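Local coordinates for endo-beta-mannanase (Opitutaceae bacterium TAV5, PDB 7BOB), which probably removes mannose units from the ends of beta-1,4-linked manno-oligosaccharides, as a homotrimeric exo-beta-1,4-mannosidase of glycosyl hydrolase family 5, at residues His461-Pro475 / Val546-Glu559. Sequence-based numbering, arbitrary orientation.
Sequences HSWVEQGGQLLWHAP and VGAGCVTSVLADVE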
# COMPACT_ATOMS: atom_id res chain seq x y z
N HIS A 461 -37.36 -2.46 -5.33
CA HIS A 461 -38.49 -3.38 -5.35
C HIS A 461 -39.75 -2.68 -5.86
O HIS A 461 -40.38 -3.13 -6.83
CB HIS A 461 -38.70 -3.95 -3.93
CG HIS A 461 -39.89 -4.85 -3.81
ND1 HIS A 461 -39.81 -6.22 -3.97
CD2 HIS A 461 -41.19 -4.58 -3.52
CE1 HIS A 461 -41.01 -6.75 -3.80
NE2 HIS A 461 -41.86 -5.78 -3.53
N SER A 462 -40.10 -1.56 -5.24
CA SER A 462 -41.29 -0.82 -5.63
C SER A 462 -41.21 -0.34 -7.08
O SER A 462 -42.20 -0.40 -7.82
CB SER A 462 -41.48 0.35 -4.67
OG SER A 462 -42.18 1.39 -5.31
N TRP A 463 -40.03 0.13 -7.51
CA TRP A 463 -39.83 0.44 -8.92
C TRP A 463 -40.08 -0.78 -9.82
O TRP A 463 -40.76 -0.67 -10.85
CB TRP A 463 -38.41 0.98 -9.14
CG TRP A 463 -38.12 1.29 -10.58
CD1 TRP A 463 -38.50 2.40 -11.27
CD2 TRP A 463 -37.37 0.48 -11.51
NE1 TRP A 463 -38.05 2.34 -12.57
CE2 TRP A 463 -37.35 1.18 -12.74
CE3 TRP A 463 -36.71 -0.75 -11.42
CZ2 TRP A 463 -36.71 0.68 -13.88
CZ3 TRP A 463 -36.07 -1.25 -12.55
CH2 TRP A 463 -36.07 -0.53 -13.77
N VAL A 464 -39.54 -1.94 -9.45
CA VAL A 464 -39.75 -3.14 -10.26
C VAL A 464 -41.23 -3.52 -10.25
O VAL A 464 -41.76 -4.00 -11.26
CB VAL A 464 -38.86 -4.30 -9.77
CG1 VAL A 464 -39.25 -5.61 -10.48
CG2 VAL A 464 -37.36 -4.01 -9.97
N GLU A 465 -41.90 -3.32 -9.12
CA GLU A 465 -43.30 -3.69 -9.01
C GLU A 465 -44.18 -2.93 -10.00
O GLU A 465 -45.16 -3.48 -10.52
CB GLU A 465 -43.80 -3.46 -7.59
CG GLU A 465 -44.13 -4.75 -6.88
CD GLU A 465 -44.77 -4.51 -5.52
OE1 GLU A 465 -45.22 -5.51 -4.91
OE2 GLU A 465 -44.82 -3.32 -5.09
N GLN A 466 -43.86 -1.66 -10.26
CA GLN A 466 -44.59 -0.87 -11.23
C GLN A 466 -44.11 -1.09 -12.66
O GLN A 466 -44.55 -0.37 -13.56
CB GLN A 466 -44.49 0.63 -10.91
CG GLN A 466 -44.62 1.01 -9.45
CD GLN A 466 -44.14 2.45 -9.18
OE1 GLN A 466 -44.14 3.30 -10.08
NE2 GLN A 466 -43.69 2.71 -7.95
N GLY A 467 -43.22 -2.04 -12.91
CA GLY A 467 -42.89 -2.42 -14.27
C GLY A 467 -41.44 -2.29 -14.67
O GLY A 467 -41.10 -2.61 -15.81
N GLY A 468 -40.56 -1.83 -13.78
CA GLY A 468 -39.16 -1.73 -14.14
C GLY A 468 -38.56 -3.08 -14.48
O GLY A 468 -38.86 -4.10 -13.84
N GLN A 469 -37.72 -3.10 -15.51
CA GLN A 469 -36.87 -4.24 -15.84
C GLN A 469 -35.48 -4.02 -15.22
O GLN A 469 -34.78 -3.08 -15.62
CB GLN A 469 -36.76 -4.42 -17.35
CG GLN A 469 -38.07 -4.25 -18.09
CD GLN A 469 -39.05 -5.31 -17.68
OE1 GLN A 469 -38.84 -6.49 -17.95
NE2 GLN A 469 -40.13 -4.90 -17.01
N LEU A 470 -35.10 -4.87 -14.28
CA LEU A 470 -33.83 -4.74 -13.55
C LEU A 470 -32.87 -5.85 -13.97
O LEU A 470 -33.18 -7.04 -13.82
CB LEU A 470 -34.06 -4.79 -12.04
CG LEU A 470 -32.88 -4.61 -11.09
CD1 LEU A 470 -32.33 -3.17 -11.16
CD2 LEU A 470 -33.31 -4.94 -9.67
N LEU A 471 -31.72 -5.46 -14.50
CA LEU A 471 -30.61 -6.38 -14.73
C LEU A 471 -29.59 -6.16 -13.61
O LEU A 471 -28.93 -5.12 -13.56
CB LEU A 471 -29.98 -6.17 -16.10
CG LEU A 471 -28.75 -7.03 -16.40
CD1 LEU A 471 -29.00 -8.53 -16.12
CD2 LEU A 471 -28.34 -6.82 -17.84
N TRP A 472 -29.47 -7.14 -12.71
CA TRP A 472 -28.71 -6.99 -11.46
C TRP A 472 -27.45 -7.84 -11.54
O TRP A 472 -27.49 -9.05 -11.31
CB TRP A 472 -29.56 -7.39 -10.27
CG TRP A 472 -29.07 -6.84 -8.96
CD1 TRP A 472 -27.82 -6.38 -8.68
CD2 TRP A 472 -29.83 -6.72 -7.75
NE1 TRP A 472 -27.75 -5.97 -7.37
CE2 TRP A 472 -28.97 -6.15 -6.78
CE3 TRP A 472 -31.14 -7.04 -7.39
CZ2 TRP A 472 -29.39 -5.89 -5.48
CZ3 TRP A 472 -31.56 -6.77 -6.10
CH2 TRP A 472 -30.68 -6.20 -5.16
N HIS A 473 -26.32 -7.21 -11.85
CA HIS A 473 -25.07 -7.97 -11.87
C HIS A 473 -24.51 -8.03 -10.46
O HIS A 473 -24.19 -6.99 -9.86
CB HIS A 473 -24.07 -7.35 -12.85
CG HIS A 473 -24.35 -7.70 -14.27
ND1 HIS A 473 -23.76 -7.05 -15.33
CD2 HIS A 473 -25.18 -8.63 -14.82
CE1 HIS A 473 -24.20 -7.57 -16.47
NE2 HIS A 473 -25.07 -8.53 -16.18
N ALA A 474 -24.43 -9.25 -9.92
CA ALA A 474 -23.79 -9.62 -8.66
C ALA A 474 -24.44 -8.94 -7.47
O ALA A 474 -23.84 -8.04 -6.87
CB ALA A 474 -22.30 -9.27 -8.71
N PRO A 475 -25.66 -9.33 -7.09
CA PRO A 475 -26.24 -8.78 -5.85
C PRO A 475 -25.33 -9.06 -4.67
O PRO A 475 -24.55 -10.01 -4.66
CB PRO A 475 -27.58 -9.50 -5.72
CG PRO A 475 -27.63 -10.50 -6.85
CD PRO A 475 -26.65 -10.08 -7.88
N VAL A 546 -41.91 -9.66 -10.54
CA VAL A 546 -42.33 -9.04 -9.28
C VAL A 546 -43.30 -7.93 -9.65
O VAL A 546 -42.87 -6.87 -10.13
CB VAL A 546 -41.15 -8.49 -8.46
CG1 VAL A 546 -41.65 -7.69 -7.27
CG2 VAL A 546 -40.25 -9.63 -7.96
N GLY A 547 -44.58 -8.16 -9.43
CA GLY A 547 -45.58 -7.27 -9.99
C GLY A 547 -45.39 -7.19 -11.49
O GLY A 547 -45.23 -8.21 -12.18
N ALA A 548 -45.38 -5.96 -12.01
CA ALA A 548 -45.33 -5.76 -13.45
C ALA A 548 -43.93 -5.87 -14.04
O ALA A 548 -43.79 -6.00 -15.25
CB ALA A 548 -45.91 -4.39 -13.80
N GLY A 549 -42.88 -5.85 -13.20
CA GLY A 549 -41.52 -5.86 -13.67
C GLY A 549 -40.85 -7.22 -13.55
O GLY A 549 -41.47 -8.23 -13.21
N CYS A 550 -39.54 -7.23 -13.82
CA CYS A 550 -38.79 -8.48 -13.92
C CYS A 550 -37.33 -8.25 -13.55
O CYS A 550 -36.65 -7.43 -14.19
CB CYS A 550 -38.90 -9.03 -15.33
SG CYS A 550 -37.99 -10.56 -15.57
N VAL A 551 -36.86 -8.99 -12.54
CA VAL A 551 -35.48 -8.94 -12.05
C VAL A 551 -34.69 -10.07 -12.69
O VAL A 551 -35.02 -11.24 -12.50
CB VAL A 551 -35.43 -9.07 -10.52
CG1 VAL A 551 -33.97 -8.99 -10.00
CG2 VAL A 551 -36.32 -8.02 -9.86
N THR A 552 -33.64 -9.72 -13.44
CA THR A 552 -32.69 -10.71 -13.95
C THR A 552 -31.38 -10.55 -13.16
O THR A 552 -30.65 -9.57 -13.35
CB THR A 552 -32.47 -10.54 -15.46
OG1 THR A 552 -33.72 -10.70 -16.14
CG2 THR A 552 -31.48 -11.55 -16.00
N SER A 553 -31.09 -11.51 -12.27
CA SER A 553 -29.92 -11.44 -11.40
C SER A 553 -28.83 -12.38 -11.89
O SER A 553 -29.10 -13.56 -12.18
CB SER A 553 -30.30 -11.79 -9.95
OG SER A 553 -31.46 -11.12 -9.49
N VAL A 554 -27.60 -11.88 -11.98
CA VAL A 554 -26.43 -12.68 -12.35
C VAL A 554 -25.55 -12.86 -11.12
O VAL A 554 -25.10 -11.86 -10.52
CB VAL A 554 -25.63 -12.03 -13.49
CG1 VAL A 554 -24.39 -12.85 -13.83
CG2 VAL A 554 -26.50 -11.80 -14.73
N LEU A 555 -25.27 -14.11 -10.76
CA LEU A 555 -24.49 -14.41 -9.57
C LEU A 555 -22.99 -14.42 -9.87
O LEU A 555 -22.28 -15.36 -9.55
CB LEU A 555 -24.94 -15.74 -8.97
CG LEU A 555 -26.45 -15.82 -8.72
CD1 LEU A 555 -26.88 -17.17 -8.16
CD2 LEU A 555 -26.88 -14.69 -7.79
N ALA A 556 -22.51 -13.37 -10.54
CA ALA A 556 -21.09 -13.21 -10.79
C ALA A 556 -20.82 -11.73 -11.00
O ALA A 556 -21.73 -10.97 -11.34
CB ALA A 556 -20.61 -14.02 -12.00
N ASP A 557 -19.57 -11.33 -10.76
CA ASP A 557 -19.18 -9.94 -10.99
C ASP A 557 -18.80 -9.79 -12.45
O ASP A 557 -17.62 -9.89 -12.83
CB ASP A 557 -18.04 -9.55 -10.05
CG ASP A 557 -17.80 -8.06 -10.02
OD1 ASP A 557 -18.23 -7.37 -10.99
OD2 ASP A 557 -17.18 -7.59 -9.06
N VAL A 558 -19.81 -9.51 -13.28
CA VAL A 558 -19.66 -9.50 -14.74
C VAL A 558 -18.57 -8.51 -15.15
O VAL A 558 -17.59 -8.86 -15.82
CB VAL A 558 -21.01 -9.17 -15.41
CG1 VAL A 558 -20.88 -9.07 -16.93
CG2 VAL A 558 -22.05 -10.22 -15.01
N GLU A 559 -18.74 -7.24 -14.76
CA GLU A 559 -17.82 -6.22 -15.23
C GLU A 559 -16.40 -6.48 -14.76
O GLU A 559 -15.45 -6.29 -15.53
CB GLU A 559 -18.31 -4.84 -14.79
CG GLU A 559 -19.54 -4.39 -15.58
CD GLU A 559 -20.82 -5.01 -15.03
OE1 GLU A 559 -20.78 -5.64 -13.95
OE2 GLU A 559 -21.87 -4.83 -15.66
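His473 and Glu559 meet at about a right angle, ring and carboxylate planes 47° apart. His473 ND1 donates to Glu559 OE2 at 2.9 Å, on the syn side but 29° out of the carboxylate plane, with the acceptor in the plane of the ring. Val558 lies over one face of the imidazole, its CG2 3.4 Å above the His473 ring centroid in a CH-pi contact, while Val554 CG2 touches the ring edge, 3.4 Å from His473 CD2. The bond and the valine over one face help hold the ring's rotation, with Trp579 and Tyr580 also packed against it, and Tyr580 OH gives OE2 a second partner. Replacing His473 by an alanine is likely to leave the Glu559 carboxylate without its nitrogen donor and open a gap beneath Val558.

His473 and Val554 sit on strands 469-473 and 549-554, which run parallel as neighbours in a mixed sheet flanked by helices, in a domain separate from the family 5 barrel. Their ladder is regular, from Cys550 N on Gly468 O to Ala474 N on Val554 O.

On the face opposite His473, Leu470 and Val551 lie side by side, Leu470 CD2 4.1 Å from Val551 CG1, and the same CG1 reaches the edge of the Trp472 indole. Val551 crosses Val464, on helix 454-465 just before strand 469-473, at about a right angle, its CG2 3.8 Å from Val464 CG1. That helix closes in a Schellman motif with Gly467 as its C-prime residue. Nearby, Ala548 N bonds Glu465 O at 2.9 Å, from above the carbonyl plane. Gln469, bent at chi2 (-63°), turns its amide back so that NE2 donates to Gly467 O, while OE1 is hydrogen-bonded with Thr585 OG1.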